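PDB 2HAY: putative NAD(P)H-flavin oxidoreductase from Streptococcus pyogenes serotype M1, which binds flavin mononucleotide and probably acts as an NAD(P)H-dependent flavin oxidoreductase. Local coordinates for residues T20-Y25 with G163-P168. Residues are numbered along the deposited sequence; the frame is centred on the assembly and turned at random.
With FMN (flavin mononucleotide), chain I.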
ATOM      1  N   THR B  20     -15.998   3.783   1.606  1.00 31.12           N
ATOM      2  CA  THR B  20     -15.888   5.132   1.079  1.00 30.99           C
ATOM      3  C   THR B  20     -15.089   5.917   2.111  1.00 30.63           C
ATOM      4  O   THR B  20     -14.970   5.475   3.259  1.00 29.93           O
ATOM      5  CB  THR B  20     -17.273   5.720   0.819  1.00 31.85           C
ATOM      6  OG1 THR B  20     -17.148   7.009   0.201  1.00 35.30           O
ATOM      7  CG2 THR B  20     -18.087   5.832   2.100  1.00 31.03           C
ATOM      8  N   ALA B  21     -14.492   7.034   1.706  1.00 29.71           N
ATOM      9  CA  ALA B  21     -13.637   7.777   2.631  1.00 30.18           C
ATOM     10  C   ALA B  21     -14.545   8.618   3.523  1.00 29.78           C
ATOM     11  O   ALA B  21     -15.171   9.574   3.072  1.00 31.15           O
ATOM     12  CB  ALA B  21     -12.565   8.630   1.885  1.00 28.46           C
ATOM     13  N   VAL B  22     -14.660   8.211   4.778  1.00 29.77           N
ATOM     14  CA  VAL B  22     -15.664   8.780   5.672  1.00 29.63           C
ATOM     15  C   VAL B  22     -15.023   9.858   6.566  1.00 30.19           C
ATOM     16  O   VAL B  22     -14.050   9.593   7.270  1.00 29.61           O
ATOM     17  CB  VAL B  22     -16.388   7.667   6.503  1.00 29.34           C
ATOM     18  CG1 VAL B  22     -17.240   8.270   7.595  1.00 27.64           C
ATOM     19  CG2 VAL B  22     -17.242   6.755   5.582  1.00 27.61           C
ATOM     20  N   ARG B  23     -15.563  11.067   6.516  1.00 30.61           N
ATOM     21  CA  ARG B  23     -15.021  12.176   7.314  1.00 31.95           C
ATOM     22  C   ARG B  23     -15.681  12.341   8.670  1.00 30.99           C
ATOM     23  O   ARG B  23     -15.004  12.664   9.653  1.00 31.21           O
ATOM     24  CB  ARG B  23     -15.083  13.498   6.550  1.00 31.70           C
ATOM     25  CG  ARG B  23     -14.270  13.495   5.242  1.00 34.51           C
ATOM     26  CD  ARG B  23     -14.249  14.878   4.556  1.00 34.99           C
ATOM     27  NE  ARG B  23     -15.428  15.688   4.900  1.00 41.88           N
ATOM     28  CZ  ARG B  23     -15.402  16.780   5.670  1.00 42.71           C
ATOM     29  NH1 ARG B  23     -16.542  17.428   5.935  1.00 43.79           N
ATOM     30  NH2 ARG B  23     -14.245  17.231   6.168  1.00 41.06           N
ATOM     31  N   VAL B  24     -16.992  12.127   8.728  1.00 30.40           N
ATOM     32  CA  VAL B  24     -17.749  12.322   9.965  1.00 30.36           C
ATOM     33  C   VAL B  24     -18.371  11.015  10.469  1.00 30.09           C
ATOM     34  O   VAL B  24     -19.130  10.348   9.748  1.00 29.83           O
ATOM     35  CB  VAL B  24     -18.832  13.407   9.814  1.00 30.18           C
ATOM     36  CG1 VAL B  24     -19.433  13.737  11.175  1.00 31.11           C
ATOM     37  CG2 VAL B  24     -18.243  14.663   9.178  1.00 30.70           C
ATOM     38  N   TYR B  25     -18.018  10.663  11.707  1.00 29.73           N
ATOM     39  CA  TYR B  25     -18.450   9.418  12.329  1.00 29.30           C
ATOM     40  C   TYR B  25     -19.424   9.714  13.448  1.00 29.93           C
ATOM     41  O   TYR B  25     -19.411  10.803  14.034  1.00 28.98           O
ATOM     42  CB  TYR B  25     -17.256   8.638  12.897  1.00 29.77           C
ATOM     43  CG  TYR B  25     -16.191   8.343  11.867  1.00 29.18           C
ATOM     44  CD1 TYR B  25     -15.182   9.267  11.594  1.00 29.86           C
ATOM     45  CD2 TYR B  25     -16.222   7.155  11.128  1.00 28.42           C
ATOM     46  CE1 TYR B  25     -14.199   8.995  10.623  1.00 29.78           C
ATOM     47  CE2 TYR B  25     -15.261   6.880  10.178  1.00 29.24           C
ATOM     48  CZ  TYR B  25     -14.263   7.811   9.924  1.00 29.39           C
ATOM     49  OH  TYR B  25     -13.334   7.547   8.971  1.00 29.63           O
ATOM     50  N   GLY B 163     -18.066  -4.007   8.305  1.00 26.05           N
ATOM     51  CA  GLY B 163     -19.030  -2.897   8.328  1.00 24.70           C
ATOM     52  C   GLY B 163     -18.507  -1.647   8.998  1.00 25.36           C
ATOM     53  O   GLY B 163     -19.264  -0.744   9.305  1.00 24.87           O
ATOM     54  N   ILE B 164     -17.190  -1.597   9.213  1.00 26.03           N
ATOM     55  CA  ILE B 164     -16.542  -0.484   9.875  1.00 25.93           C
ATOM     56  C   ILE B 164     -16.059   0.475   8.785  1.00 26.37           C
ATOM     57  O   ILE B 164     -15.394   0.066   7.835  1.00 25.07           O
ATOM     58  CB  ILE B 164     -15.379  -0.981  10.782  1.00 25.50           C
ATOM     59  CG1 ILE B 164     -15.950  -1.794  11.950  1.00 23.70           C
ATOM     60  CG2 ILE B 164     -14.486   0.185  11.252  1.00 25.52           C
ATOM     61  CD1 ILE B 164     -14.889  -2.551  12.739  1.00 22.83           C
ATOM     62  N   ASP B 165     -16.460   1.735   8.923  1.00 26.45           N
ATOM     63  CA  ASP B 165     -16.001   2.794   8.065  1.00 27.31           C
ATOM     64  C   ASP B 165     -14.593   3.303   8.421  1.00 27.84           C
ATOM     65  O   ASP B 165     -14.124   3.234   9.561  1.00 27.42           O
ATOM     66  CB  ASP B 165     -16.992   3.941   8.067  1.00 27.33           C
ATOM     67  CG  ASP B 165     -18.232   3.605   7.287  1.00 28.21           C
ATOM     68  OD1 ASP B 165     -18.102   3.317   6.076  1.00 29.72           O
ATOM     69  OD2 ASP B 165     -19.312   3.567   7.887  1.00 28.00           O
ATOM     70  N   THR B 166     -13.956   3.869   7.415  1.00 28.43           N
ATOM     71  CA  THR B 166     -12.559   4.111   7.481  1.00 29.48           C
ATOM     72  C   THR B 166     -12.278   5.389   6.698  1.00 29.09           C
ATOM     73  O   THR B 166     -13.150   5.860   5.945  1.00 29.46           O
ATOM     74  CB  THR B 166     -11.918   2.840   6.863  1.00 30.44           C
ATOM     75  OG1 THR B 166     -11.072   2.193   7.817  1.00 34.13           O
ATOM     76  CG2 THR B 166     -11.272   3.098   5.582  1.00 28.54           C
ATOM     77  N   CYS B 167     -11.099   5.977   6.914  1.00 28.96           N
ATOM     78  CA  CYS B 167     -10.563   7.042   6.051  1.00 28.24           C
ATOM     79  C   CYS B 167      -9.029   7.045   6.098  1.00 28.03           C
ATOM     80  O   CYS B 167      -8.437   7.192   7.180  1.00 27.15           O
ATOM     81  CB  CYS B 167     -11.092   8.417   6.470  1.00 28.07           C
ATOM     82  SG  CYS B 167     -10.781   9.765   5.265  1.00 29.91           S
ATOM     83  N   PRO B 168      -8.377   6.903   4.926  1.00 27.53           N
ATOM     84  CA  PRO B 168      -6.915   6.939   4.914  1.00 27.36           C
ATOM     85  C   PRO B 168      -6.498   8.407   4.832  1.00 27.57           C
ATOM     86  O   PRO B 168      -7.109   9.152   4.077  1.00 28.11           O
ATOM     87  CB  PRO B 168      -6.547   6.147   3.650  1.00 26.67           C
ATOM     88  CG  PRO B 168      -7.760   6.229   2.755  1.00 26.88           C
ATOM     89  CD  PRO B 168      -8.948   6.733   3.572  1.00 27.24           C
TER
HETATM   90  N1  FMN I 701      -9.545  12.214   2.544  1.00 42.94           N
HETATM   91  C2  FMN I 701      -9.551  13.360   3.355  1.00 43.41           C
HETATM   92  O2  FMN I 701     -10.609  14.003   3.559  1.00 43.40           O
HETATM   93  N3  FMN I 701      -8.360  13.784   3.956  1.00 42.00           N
HETATM   94  C4  FMN I 701      -7.152  13.121   3.749  1.00 42.47           C
HETATM   95  O4  FMN I 701      -6.070  13.575   4.141  1.00 37.42           O
HETATM   96  C4A FMN I 701      -7.130  11.987   2.934  1.00 43.00           C
HETATM   97  N5  FMN I 701      -5.915  11.332   2.740  1.00 43.60           N
HETATM   98  C5A FMN I 701      -5.850  10.190   1.946  1.00 43.50           C
HETATM   99  C6  FMN I 701      -4.625   9.539   1.786  1.00 41.94           C
HETATM  100  C7  FMN I 701      -4.544   8.398   0.998  1.00 42.60           C
HETATM  101  C7M FMN I 701      -3.276   7.589   1.047  1.00 38.20           C
HETATM  102  C8  FMN I 701      -5.699   7.896   0.360  1.00 42.12           C
HETATM  103  C8M FMN I 701      -5.719   6.482  -0.127  1.00 36.16           C
HETATM  104  C9  FMN I 701      -6.932   8.554   0.523  1.00 42.78           C
HETATM  105  C9A FMN I 701      -7.017   9.710   1.328  1.00 43.37           C
HETATM  106  N10 FMN I 701      -8.246  10.386   1.535  1.00 43.86           N
HETATM  107  C10 FMN I 701      -8.320  11.528   2.335  1.00 43.49           C
HETATM  108  C1' FMN I 701      -9.501   9.891   0.921  1.00 42.59           C
HETATM  109  C2' FMN I 701      -9.539  10.222  -0.579  1.00 45.99           C
HETATM  110  O2' FMN I 701     -10.021  11.538  -0.805  1.00 47.43           O
HETATM  111  C3' FMN I 701     -10.448   9.210  -1.287  1.00 44.96           C
HETATM  112  O3' FMN I 701      -9.981   7.900  -1.060  1.00 45.65           O
HETATM  113  C4' FMN I 701     -10.606   9.424  -2.788  1.00 44.21           C
HETATM  114  O4' FMN I 701     -11.088  10.743  -2.988  1.00 42.50           O
HETATM  115  C5' FMN I 701     -11.554   8.366  -3.390  1.00 44.37           C
HETATM  116  O5' FMN I 701     -12.870   8.373  -2.818  1.00 41.60           O
HETATM  117  P   FMN I 701     -13.489   7.139  -1.978  1.00 37.11           P
HETATM  118  O1P FMN I 701     -14.643   7.643  -1.157  1.00 38.51           O
HETATM  119  O2P FMN I 701     -12.425   6.512  -1.115  1.00 34.89           O
HETATM  120  O3P FMN I 701     -13.989   6.034  -2.833  1.00 40.31           O
HETATM  121  O   HOH W   1     -15.522   3.401   4.830  1.00 22.44           O
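V22 N donates to T166 O, joining the loop after helix 6-18 to strand 165-169, an outermost strand of the antiparallel sheet in this nitroreductase-fold subunit. V22 N lies 3.0 Å from T166 O, and the N-H...O angle of 168° is nearly straight. Two residues before V22, T20 O cannot pair with the same carbonyl, since both are acceptors; a water mediates instead, giving its protons to T20 O and D165 OD1 and accepting from T166 N.

D165 can be followed outward. Its CB lies 3.8 Å from V22 CG2 and also meets Y25 CE2 on the tyrosine ring. With CG beside its backbone N and anti to the carbonyl carbon (chi1 -74°), the D165 side chain crosses that of V22 at a slant, CG and then OD1 meeting the CG2 methyl; D165 OD1 lies 3.6 Å from V22 CG2. OD1 also takes the water's proton and a salt bridge from R203, so its charge is probably well compensated. The carboxylate and Y25 ring planes stand 49° apart, neither stacked nor perpendicular. V22 CG1 covers one face of that ring near its rim, while T166 N lies at its edge; Y25 OH is hydrogen-bonded to S199 OG of the adjoining strand.

Toward the flavin, A21 CB packs against C167 SG at 4.0 Å and against FMN C1'. The phosphate is gripped twice from the loop: A21 N reaches FMN O1P at 2.9 Å, and T20 OG1 hydrogen-bonds the same oxygen, also at 2.9 Å.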